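Local structure of malonate decarboxylase subunit alpha (Acinetobacter baumannii ATCC 17978, 6MPR) at residues G163-R168 with E201-V206; G170-G175 with V212-S217; V195-N200 with S217-V222. The protein is the alpha subunit of malonate decarboxylase, which probably transfers the acyl carrier protein from its acetyl thioester to malonate, giving the malonyl thioester that is then decarboxylated. All blocks are in the same frame, centred on the assembly; numbering follows the deposited sequence.

In the fold
The three contacts lie together on one side of the chain, 24 to 29 Å from its centre. Contact 2 sits about 8 Å, centre to centre, from each of the other two, and contacts 1 and 3 are about 10 Å apart. Along the chain their segments alternate: 163-168 and 170-175 come first, then 195-200 and 201-206, then 212-217 and 217-222. Contact 3 pairs two strands of the eight-stranded parallel sheet. Contact 1 joins strands 165-166 and 201-202 of a small three-stranded mixed sheet, and contact 2 hangs the 212-217 loop on its edge strand 172-173. Ile172 packs on Val197, Val219 and Val222, tying the small sheet to the large one.

Contact 1. Residues G163-R168 with E201-V206; sequences GFMADR and ELVDDV
In the small three-stranded mixed sheet, strand 201-202 runs parallel to strand 165-166, pairing Met165 with Glu201 and Ala166 with Leu202. The ladder is built from Glu201 N to Phe164 O, Ala166 N to Glu201 O and Val203 N to Ala166 O, the last being short and straight (2.8 Å, 172°). On the Met165 and Glu201 face the methionine chain, with CG anti to the backbone N (chi1 -174°), runs out and bends at chi3. Its SD rests 3.6 Å from Val203 CG1, the two side chains crossing at about a right angle, while CE lies 3.6 Å from Glu201 OE1. Leu202 occupies the other face, and its CD2 reaches over one face of the Arg168 guanidinium, 3.7 Å from CZ and nearer the rim than the middle. At the guanidinium edge, NE makes a 3.1 Å salt bridge to Asp204 OD1. This oxygen lies in the guanidinium plane, while NE meets it on the anti side, 24° out of the carboxylate plane. A water links Arg168 NH2 to the same OD1. Past the strands, Asp167 OD2 approaches Val206 CB at 3.2 Å and is held by Asn171 ND2, while OD1 accepts from Gln169 N. Phe164 and Met165 together stand opposite Tyr173 of strand 172-173, a classic bulge within a mixed sheet whose middle strand, 165-166, has one parallel and one antiparallel neighbour.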
loop_
_atom_site.group_PDB
_atom_site.type_symbol
_atom_site.label_atom_id
_atom_site.label_comp_id
_atom_site.label_asym_id
_atom_site.label_seq_id
_atom_site.Cartn_x
_atom_site.Cartn_y
_atom_site.Cartn_z
ATOM N N GLY A 163 11.975 18.738 8.932
ATOM C CA GLY A 163 12.271 19.091 7.559
ATOM C C GLY A 163 13.511 19.965 7.469
ATOM O O GLY A 163 14.099 20.359 8.477
ATOM N N PHE A 164 13.915 20.258 6.230
ATOM C CA PHE A 164 15.082 21.110 6.011
ATOM C C PHE A 164 14.750 22.574 6.247
ATOM O O PHE A 164 15.511 23.296 6.902
ATOM C CB PHE A 164 15.614 20.935 4.587
ATOM C CG PHE A 164 16.412 19.685 4.387
ATOM C CD1 PHE A 164 17.717 19.598 4.856
ATOM C CD2 PHE A 164 15.870 18.600 3.710
ATOM C CE1 PHE A 164 18.463 18.443 4.664
ATOM C CE2 PHE A 164 16.606 17.442 3.530
ATOM C CZ PHE A 164 17.904 17.367 3.990
ATOM N N MET A 165 13.629 23.037 5.699
ATOM C CA MET A 165 13.366 24.469 5.662
ATOM C C MET A 165 11.868 24.715 5.760
ATOM O O MET A 165 11.063 23.920 5.265
ATOM C CB MET A 165 13.948 25.077 4.373
ATOM C CG MET A 165 13.874 26.571 4.277
ATOM S SD MET A 165 14.613 27.143 2.725
ATOM C CE MET A 165 16.311 27.406 3.249
ATOM N N ALA A 166 11.501 25.794 6.441
ATOM C CA ALA A 166 10.127 26.269 6.448
ATOM C C ALA A 166 10.117 27.760 6.162
ATOM O O ALA A 166 11.072 28.474 6.480
ATOM C CB ALA A 166 9.421 26.015 7.783
ATOM N N ASP A 167 9.029 28.222 5.556
ATOM C CA ASP A 167 8.773 29.651 5.509
ATOM C C ASP A 167 7.900 30.010 6.714
ATOM O O ASP A 167 7.572 29.153 7.535
ATOM C CB ASP A 167 8.146 30.044 4.173
ATOM C CG ASP A 167 6.723 29.523 3.996
ATOM O OD1 ASP A 167 6.103 29.014 4.954
ATOM O OD2 ASP A 167 6.219 29.629 2.863
ATOM N N ARG A 168 7.491 31.273 6.814
ATOM C CA ARG A 168 6.748 31.701 7.994
ATOM C C ARG A 168 5.260 31.380 7.917
ATOM O O ARG A 168 4.522 31.676 8.865
ATOM C CB ARG A 168 6.965 33.193 8.241
ATOM C CG ARG A 168 8.406 33.505 8.591
ATOM C CD ARG A 168 8.571 34.949 9.008
ATOM N NE ARG A 168 9.919 35.207 9.485
ATOM C CZ ARG A 168 10.292 35.100 10.757
ATOM N NH1 ARG A 168 9.409 34.722 11.678
ATOM N NH2 ARG A 168 11.547 35.356 11.103
ATOM N N GLU A 201 16.332 25.388 8.976
ATOM C CA GLU A 201 16.402 26.796 8.601
ATOM C C GLU A 201 15.003 27.373 8.434
ATOM O O GLU A 201 14.102 26.709 7.915
ATOM C CB GLU A 201 17.123 26.973 7.266
ATOM C CG GLU A 201 18.606 26.934 7.292
ATOM C CD GLU A 201 19.138 27.182 5.901
ATOM O OE1 GLU A 201 19.128 26.235 5.090
ATOM O OE2 GLU A 201 19.504 28.339 5.604
ATOM N N LEU A 202 14.843 28.639 8.812
ATOM C CA LEU A 202 13.616 29.387 8.572
ATOM C C LEU A 202 13.874 30.478 7.539
ATOM O O LEU A 202 14.848 31.228 7.663
ATOM C CB LEU A 202 13.107 30.023 9.870
ATOM C CG LEU A 202 11.804 30.818 9.819
ATOM C CD1 LEU A 202 10.620 29.887 9.644
ATOM C CD2 LEU A 202 11.654 31.652 11.088
ATOM N N VAL A 203 13.002 30.568 6.529
ATOM C CA VAL A 203 13.007 31.668 5.571
ATOM C C VAL A 203 11.690 32.436 5.691
ATOM O O VAL A 203 10.751 32.007 6.361
ATOM C CB VAL A 203 13.233 31.191 4.120
ATOM C CG1 VAL A 203 14.555 30.477 3.999
ATOM C CG2 VAL A 203 12.105 30.305 3.677
ATOM N N ASP A 204 11.638 33.609 5.047
ATOM C CA ASP A 204 10.441 34.441 5.156
ATOM C C ASP A 204 9.349 34.012 4.184
ATOM O O ASP A 204 8.174 33.950 4.565
ATOM C CB ASP A 204 10.787 35.914 4.927
ATOM C CG ASP A 204 11.773 36.444 5.939
ATOM O OD1 ASP A 204 11.736 35.983 7.093
ATOM O OD2 ASP A 204 12.585 37.327 5.582
ATOM N N ASP A 205 9.699 33.713 2.932
ATOM C CA ASP A 205 8.694 33.578 1.892
ATOM C C ASP A 205 8.817 32.231 1.209
ATOM O O ASP A 205 9.907 31.664 1.123
ATOM C CB ASP A 205 8.806 34.688 0.843
ATOM C CG ASP A 205 7.659 34.655 -0.149
ATOM O OD1 ASP A 205 6.519 34.988 0.242
ATOM O OD2 ASP A 205 7.894 34.275 -1.314
ATOM N N VAL A 206 7.680 31.740 0.706
ATOM C CA VAL A 206 7.618 30.416 0.092
ATOM C C VAL A 206 8.538 30.327 -1.120
ATOM O O VAL A 206 9.062 29.248 -1.436
ATOM C CB VAL A 206 6.152 30.076 -0.264
ATOM C CG1 VAL A 206 5.602 31.039 -1.298
ATOM C CG2 VAL A 206 6.048 28.638 -0.745
HETATM O O HOH W 1 18.098 24.004 5.061
HETATM O O HOH W 2 5.137 32.200 2.309
HETATM O O HOH W 3 13.616 35.770 8.983
#

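Contact 2. Residues G170-G175 with V212-S217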
loop_
_atom_site.group_PDB
_atom_site.type_symbol
_atom_site.label_atom_id
_atom_site.label_comp_id
_atom_site.label_asym_id
_atom_site.label_seq_id
_atom_site.Cartn_x
_atom_site.Cartn_y
_atom_site.Cartn_z
ATOM N N GLY A 170 4.493 28.085 7.276
ATOM C CA GLY A 170 4.496 26.670 7.583
ATOM C C GLY A 170 4.621 25.739 6.396
ATOM O O GLY A 170 4.486 24.526 6.573
ATOM N N ASN A 171 4.846 26.260 5.190
ATOM C CA ASN A 171 5.267 25.403 4.083
ATOM C C ASN A 171 6.614 24.761 4.414
ATOM O O ASN A 171 7.527 25.437 4.886
ATOM C CB ASN A 171 5.395 26.219 2.795
ATOM C CG ASN A 171 4.064 26.731 2.283
ATOM O OD1 ASN A 171 3.184 25.945 1.918
ATOM N ND2 ASN A 171 3.925 28.056 2.211
ATOM N N ILE A 172 6.750 23.454 4.152
ATOM C CA ILE A 172 7.946 22.715 4.532
ATOM C C ILE A 172 8.630 22.176 3.288
ATOM O O ILE A 172 7.986 21.593 2.409
ATOM C CB ILE A 172 7.646 21.543 5.497
ATOM C CG1 ILE A 172 6.666 21.953 6.603
ATOM C CG2 ILE A 172 8.952 21.054 6.116
ATOM C CD1 ILE A 172 7.238 22.954 7.600
ATOM N N TYR A 173 9.944 22.328 3.241
ATOM C CA TYR A 173 10.791 21.603 2.302
ATOM C C TYR A 173 11.437 20.439 3.046
ATOM O O TYR A 173 12.169 20.659 4.019
ATOM C CB TYR A 173 11.850 22.528 1.705
ATOM C CG TYR A 173 12.885 21.811 0.868
ATOM C CD1 TYR A 173 12.508 21.099 -0.257
ATOM C CD2 TYR A 173 14.232 21.824 1.222
ATOM C CE1 TYR A 173 13.450 20.422 -1.021
ATOM C CE2 TYR A 173 15.183 21.157 0.473
ATOM C CZ TYR A 173 14.782 20.459 -0.655
ATOM O OH TYR A 173 15.712 19.782 -1.410
ATOM N N THR A 174 11.128 19.202 2.626
ATOM C CA THR A 174 11.745 18.010 3.202
ATOM C C THR A 174 12.758 17.330 2.277
ATOM O O THR A 174 13.606 16.569 2.763
ATOM C CB THR A 174 10.665 16.987 3.605
ATOM O OG1 THR A 174 9.792 16.722 2.496
ATOM C CG2 THR A 174 9.821 17.515 4.745
ATOM N N GLY A 175 12.672 17.558 0.964
ATOM C CA GLY A 175 13.739 17.223 0.040
ATOM C C GLY A 175 14.072 15.743 -0.040
ATOM O O GLY A 175 13.187 14.874 -0.007
ATOM N N VAL A 212 7.870 23.052 -2.166
ATOM C CA VAL A 212 6.974 22.766 -1.053
ATOM C C VAL A 212 6.667 21.276 -1.078
ATOM O O VAL A 212 6.045 20.780 -2.025
ATOM C CB VAL A 212 5.677 23.594 -1.125
ATOM C CG1 VAL A 212 4.773 23.230 0.044
ATOM C CG2 VAL A 212 5.983 25.102 -1.108
ATOM N N ASP A 213 7.100 20.564 -0.042
ATOM C CA ASP A 213 6.772 19.152 0.123
ATOM C C ASP A 213 5.581 18.930 1.036
ATOM O O ASP A 213 4.835 17.959 0.843
ATOM C CB ASP A 213 7.977 18.403 0.689
ATOM C CG ASP A 213 9.097 18.261 -0.317
ATOM O OD1 ASP A 213 8.857 17.633 -1.360
ATOM O OD2 ASP A 213 10.212 18.760 -0.073
ATOM N N ILE A 214 5.401 19.794 2.034
ATOM C CA ILE A 214 4.257 19.746 2.934
ATOM C C ILE A 214 3.635 21.132 2.886
ATOM O O ILE A 214 4.277 22.108 3.285
ATOM C CB ILE A 214 4.652 19.408 4.383
ATOM C CG1 ILE A 214 5.450 18.096 4.468
ATOM C CG2 ILE A 214 3.409 19.372 5.276
ATOM C CD1 ILE A 214 4.651 16.868 4.111
ATOM N N PRO A 215 2.392 21.280 2.416
ATOM C CA PRO A 215 1.769 22.611 2.361
ATOM C C PRO A 215 1.505 23.205 3.735
ATOM O O PRO A 215 1.239 22.500 4.714
ATOM C CB PRO A 215 0.441 22.366 1.629
ATOM C CG PRO A 215 0.504 20.960 1.091
ATOM C CD PRO A 215 1.495 20.214 1.942
ATOM N N ALA A 216 1.550 24.541 3.772
ATOM C CA ALA A 216 1.317 25.300 4.998
ATOM C C ALA A 216 0.011 24.910 5.688
ATOM O O ALA A 216 -0.074 24.905 6.920
ATOM C CB ALA A 216 1.319 26.795 4.664
ATOM N N SER A 217 -1.033 24.610 4.921
ATOM C CA SER A 217 -2.295 24.328 5.593
ATOM C C SER A 217 -2.284 22.990 6.336
ATOM O O SER A 217 -3.186 22.744 7.143
ATOM C CB SER A 217 -3.444 24.379 4.593
ATOM O OG SER A 217 -3.310 23.360 3.624
#
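Over one face of the Tyr173 ring lies Gly175 N, 3.6 Å above the plane and offset toward the rim, while Asp213 OD2 approaches CD1 obliquely at 3.3 Å. The Asp213 carboxylate and the ring run side by side with their planes 25° apart. From one and the same face of the carboxylate, two backbone amides grip OD2: Thr174 N at 2.9 Å, on the anti side, and Gly175 N in an almost straight bond (179°), well above the plane. The other oxygen, OD1, is taken by salt bridges to Arg211 and Arg347, so both oxygens of this buried carboxylate have partners. Thr174 OG1 sits 3.1 Å from Asp213 CB and is hydrogen-bonded to Thr178 OG1. Beside this, the extra residue of a classic beta bulge puts two amides, Asp213 N and Ile214 N, on Ile172 O, and Ile172 N donates to Ile214 O. Across this single antiparallel hydrogen-bonded pair, the side chains of Ile172 and Ile214 lie alongside each other, CB to CB 3.8 Å, and Ile214 leans on helix 181-189. At the far end, Asn171 CG stands beside its own backbone N (chi1 -67°), turning the side-chain amide toward 212-217, and OD1 accepts a hydrogen bond from Ala216 N at 2.8 Å. That N-H comes from above the plane of the Asn171 side-chain amide.

Contact 3. Residues V195-N200 with S217-V222; sequences VIVQVN and SWVDYV
Val195 O accepts two neighbouring amides, Tyr221 N at 3.1 Å and Asp220 N at 3.0 Å, the second arriving on a lone pair in the carbonyl plane. Val195 N in turn donates to the anti lone pair of Asp220 OD2 (2.9 Å, 160°). CG of the aspartate, anti to the carbonyl carbon (chi1 -60°), carries the carboxylate back to this amide. Further along the strands run parallel, Ile196 paired with Tyr221 and Val197 with Val222: Val197 N bonds Tyr221 O, which also meets the Ile196 CA hydrogen, and Val222 CA lies 3.1 Å from Val197 O. Val219 packs against the face of Val197 and Val222 from the loop before the strand; the Val197 and Val219 side chains cross at about a right angle, CG2 to CG1 4.1 Å, and Ile172 covers all three valines. Val195 and Trp218 touch helix 181-189. Ile196 and Tyr221 share the other face and pack against helix 48-55, the tyrosine OH bonding to Asn35. Outermost, Asp220 OD1 forms salt bridges with Lys27 and with Arg342 of the second subunit, whose guanidinium also bonds Val219 O, tying the start of strand 221-224 to that subunit. Parallel strands between helices are consistent with a Rossmann-like alpha/beta fold.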
loop_
_atom_site.group_PDB
_atom_site.type_symbol
_atom_site.label_atom_id
_atom_site.label_comp_id
_atom_site.label_asym_id
_atom_site.label_seq_id
_atom_site.Cartn_x
_atom_site.Cartn_y
_atom_site.Cartn_z
ATOM N N VAL A 195 0.137 19.533 14.218
ATOM C CA VAL A 195 1.334 19.155 13.466
ATOM C C VAL A 195 2.404 20.192 13.778
ATOM O O VAL A 195 2.211 21.389 13.527
ATOM C CB VAL A 195 1.042 19.070 11.958
ATOM C CG1 VAL A 195 2.313 18.803 11.118
ATOM C CG2 VAL A 195 -0.021 17.969 11.667
ATOM N N ILE A 196 3.521 19.740 14.341
ATOM C CA ILE A 196 4.664 20.593 14.647
ATOM C C ILE A 196 5.859 20.060 13.880
ATOM O O ILE A 196 6.193 18.879 14.004
ATOM C CB ILE A 196 4.970 20.621 16.154
ATOM C CG1 ILE A 196 3.743 21.090 16.939
ATOM C CG2 ILE A 196 6.186 21.513 16.429
ATOM C CD1 ILE A 196 3.762 20.659 18.364
ATOM N N VAL A 197 6.519 20.925 13.115
ATOM C CA VAL A 197 7.658 20.528 12.286
ATOM C C VAL A 197 8.892 21.310 12.736
ATOM O O VAL A 197 8.921 22.545 12.658
ATOM C CB VAL A 197 7.385 20.754 10.787
ATOM C CG1 VAL A 197 8.510 20.156 9.936
ATOM C CG2 VAL A 197 6.036 20.140 10.391
ATOM N N GLN A 198 9.923 20.598 13.179
ATOM C CA GLN A 198 11.215 21.248 13.356
ATOM C C GLN A 198 11.916 21.376 12.003
ATOM O O GLN A 198 11.852 20.468 11.166
ATOM C CB GLN A 198 12.084 20.469 14.350
ATOM C CG GLN A 198 12.501 19.066 13.866
ATOM C CD GLN A 198 13.692 18.548 14.625
ATOM O OE1 GLN A 198 13.552 17.993 15.716
ATOM N NE2 GLN A 198 14.886 18.732 14.058
ATOM N N VAL A 199 12.567 22.521 11.774
ATOM C CA VAL A 199 13.307 22.729 10.531
ATOM C C VAL A 199 14.726 23.185 10.828
ATOM O O VAL A 199 14.998 23.828 11.849
ATOM C CB VAL A 199 12.618 23.736 9.574
ATOM C CG1 VAL A 199 11.287 23.169 9.080
ATOM C CG2 VAL A 199 12.427 25.104 10.240
ATOM N N ASN A 200 15.634 22.862 9.903
ATOM C CA ASN A 200 17.020 23.301 10.041
ATOM C C ASN A 200 17.152 24.805 9.854
ATOM O O ASN A 200 17.992 25.434 10.509
ATOM C CB ASN A 200 17.922 22.588 9.035
ATOM C CG ASN A 200 18.022 21.103 9.298
ATOM O OD1 ASN A 200 17.532 20.608 10.317
ATOM N ND2 ASN A 200 18.652 20.385 8.385
ATOM N N SER A 217 -1.033 24.610 4.921
ATOM C CA SER A 217 -2.295 24.328 5.593
ATOM C C SER A 217 -2.284 22.990 6.336
ATOM O O SER A 217 -3.186 22.744 7.143
ATOM C CB SER A 217 -3.444 24.379 4.593
ATOM O OG SER A 217 -3.310 23.360 3.624
ATOM N N TRP A 218 -1.279 22.132 6.114
ATOM C CA TRP A 218 -1.158 20.905 6.901
ATOM C C TRP A 218 -0.417 21.104 8.216
ATOM O O TRP A 218 -0.420 20.190 9.054
ATOM C CB TRP A 218 -0.420 19.807 6.112
ATOM C CG TRP A 218 -1.072 19.405 4.834
ATOM C CD1 TRP A 218 -2.059 20.076 4.150
ATOM C CD2 TRP A 218 -0.774 18.237 4.061
ATOM N NE1 TRP A 218 -2.379 19.393 2.997
ATOM C CE2 TRP A 218 -1.609 18.261 2.923
ATOM C CE3 TRP A 218 0.120 17.174 4.219
ATOM C CZ2 TRP A 218 -1.570 17.269 1.947
ATOM C CZ3 TRP A 218 0.140 16.180 3.253
ATOM C CH2 TRP A 218 -0.701 16.237 2.139
ATOM N N VAL A 219 0.214 22.259 8.421
ATOM C CA VAL A 219 1.166 22.470 9.506
ATOM C C VAL A 219 0.581 23.490 10.479
ATOM O O VAL A 219 0.094 24.544 10.062
ATOM C CB VAL A 219 2.520 22.951 8.946
ATOM C CG1 VAL A 219 3.494 23.292 10.078
ATOM C CG2 VAL A 219 3.122 21.896 7.999
ATOM N N ASP A 220 0.653 23.197 11.777
ATOM C CA ASP A 220 0.224 24.218 12.732
ATOM C C ASP A 220 1.377 25.074 13.245
ATOM O O ASP A 220 1.216 26.294 13.400
ATOM C CB ASP A 220 -0.522 23.553 13.888
ATOM C CG ASP A 220 -1.736 22.821 13.403
ATOM O OD1 ASP A 220 -2.675 23.493 12.909
ATOM O OD2 ASP A 220 -1.724 21.573 13.446
ATOM N N TYR A 221 2.548 24.481 13.484
ATOM C CA TYR A 221 3.684 25.248 13.975
ATOM C C TYR A 221 4.984 24.718 13.399
ATOM O O TYR A 221 5.112 23.524 13.108
ATOM C CB TYR A 221 3.801 25.205 15.495
ATOM C CG TYR A 221 2.643 25.837 16.220
ATOM C CD1 TYR A 221 2.584 27.213 16.427
ATOM C CD2 TYR A 221 1.619 25.049 16.699
ATOM C CE1 TYR A 221 1.497 27.791 17.107
ATOM C CE2 TYR A 221 0.548 25.601 17.369
ATOM C CZ TYR A 221 0.486 26.968 17.567
ATOM O OH TYR A 221 -0.595 27.479 18.252
ATOM N N VAL A 222 5.961 25.620 13.264
ATOM C CA VAL A 222 7.328 25.237 12.940
ATOM C C VAL A 222 8.239 25.777 14.040
ATOM O O VAL A 222 7.903 26.730 14.744
ATOM C CB VAL A 222 7.789 25.740 11.550
ATOM C CG1 VAL A 222 6.872 25.212 10.449
ATOM C CG2 VAL A 222 7.871 27.266 11.521
#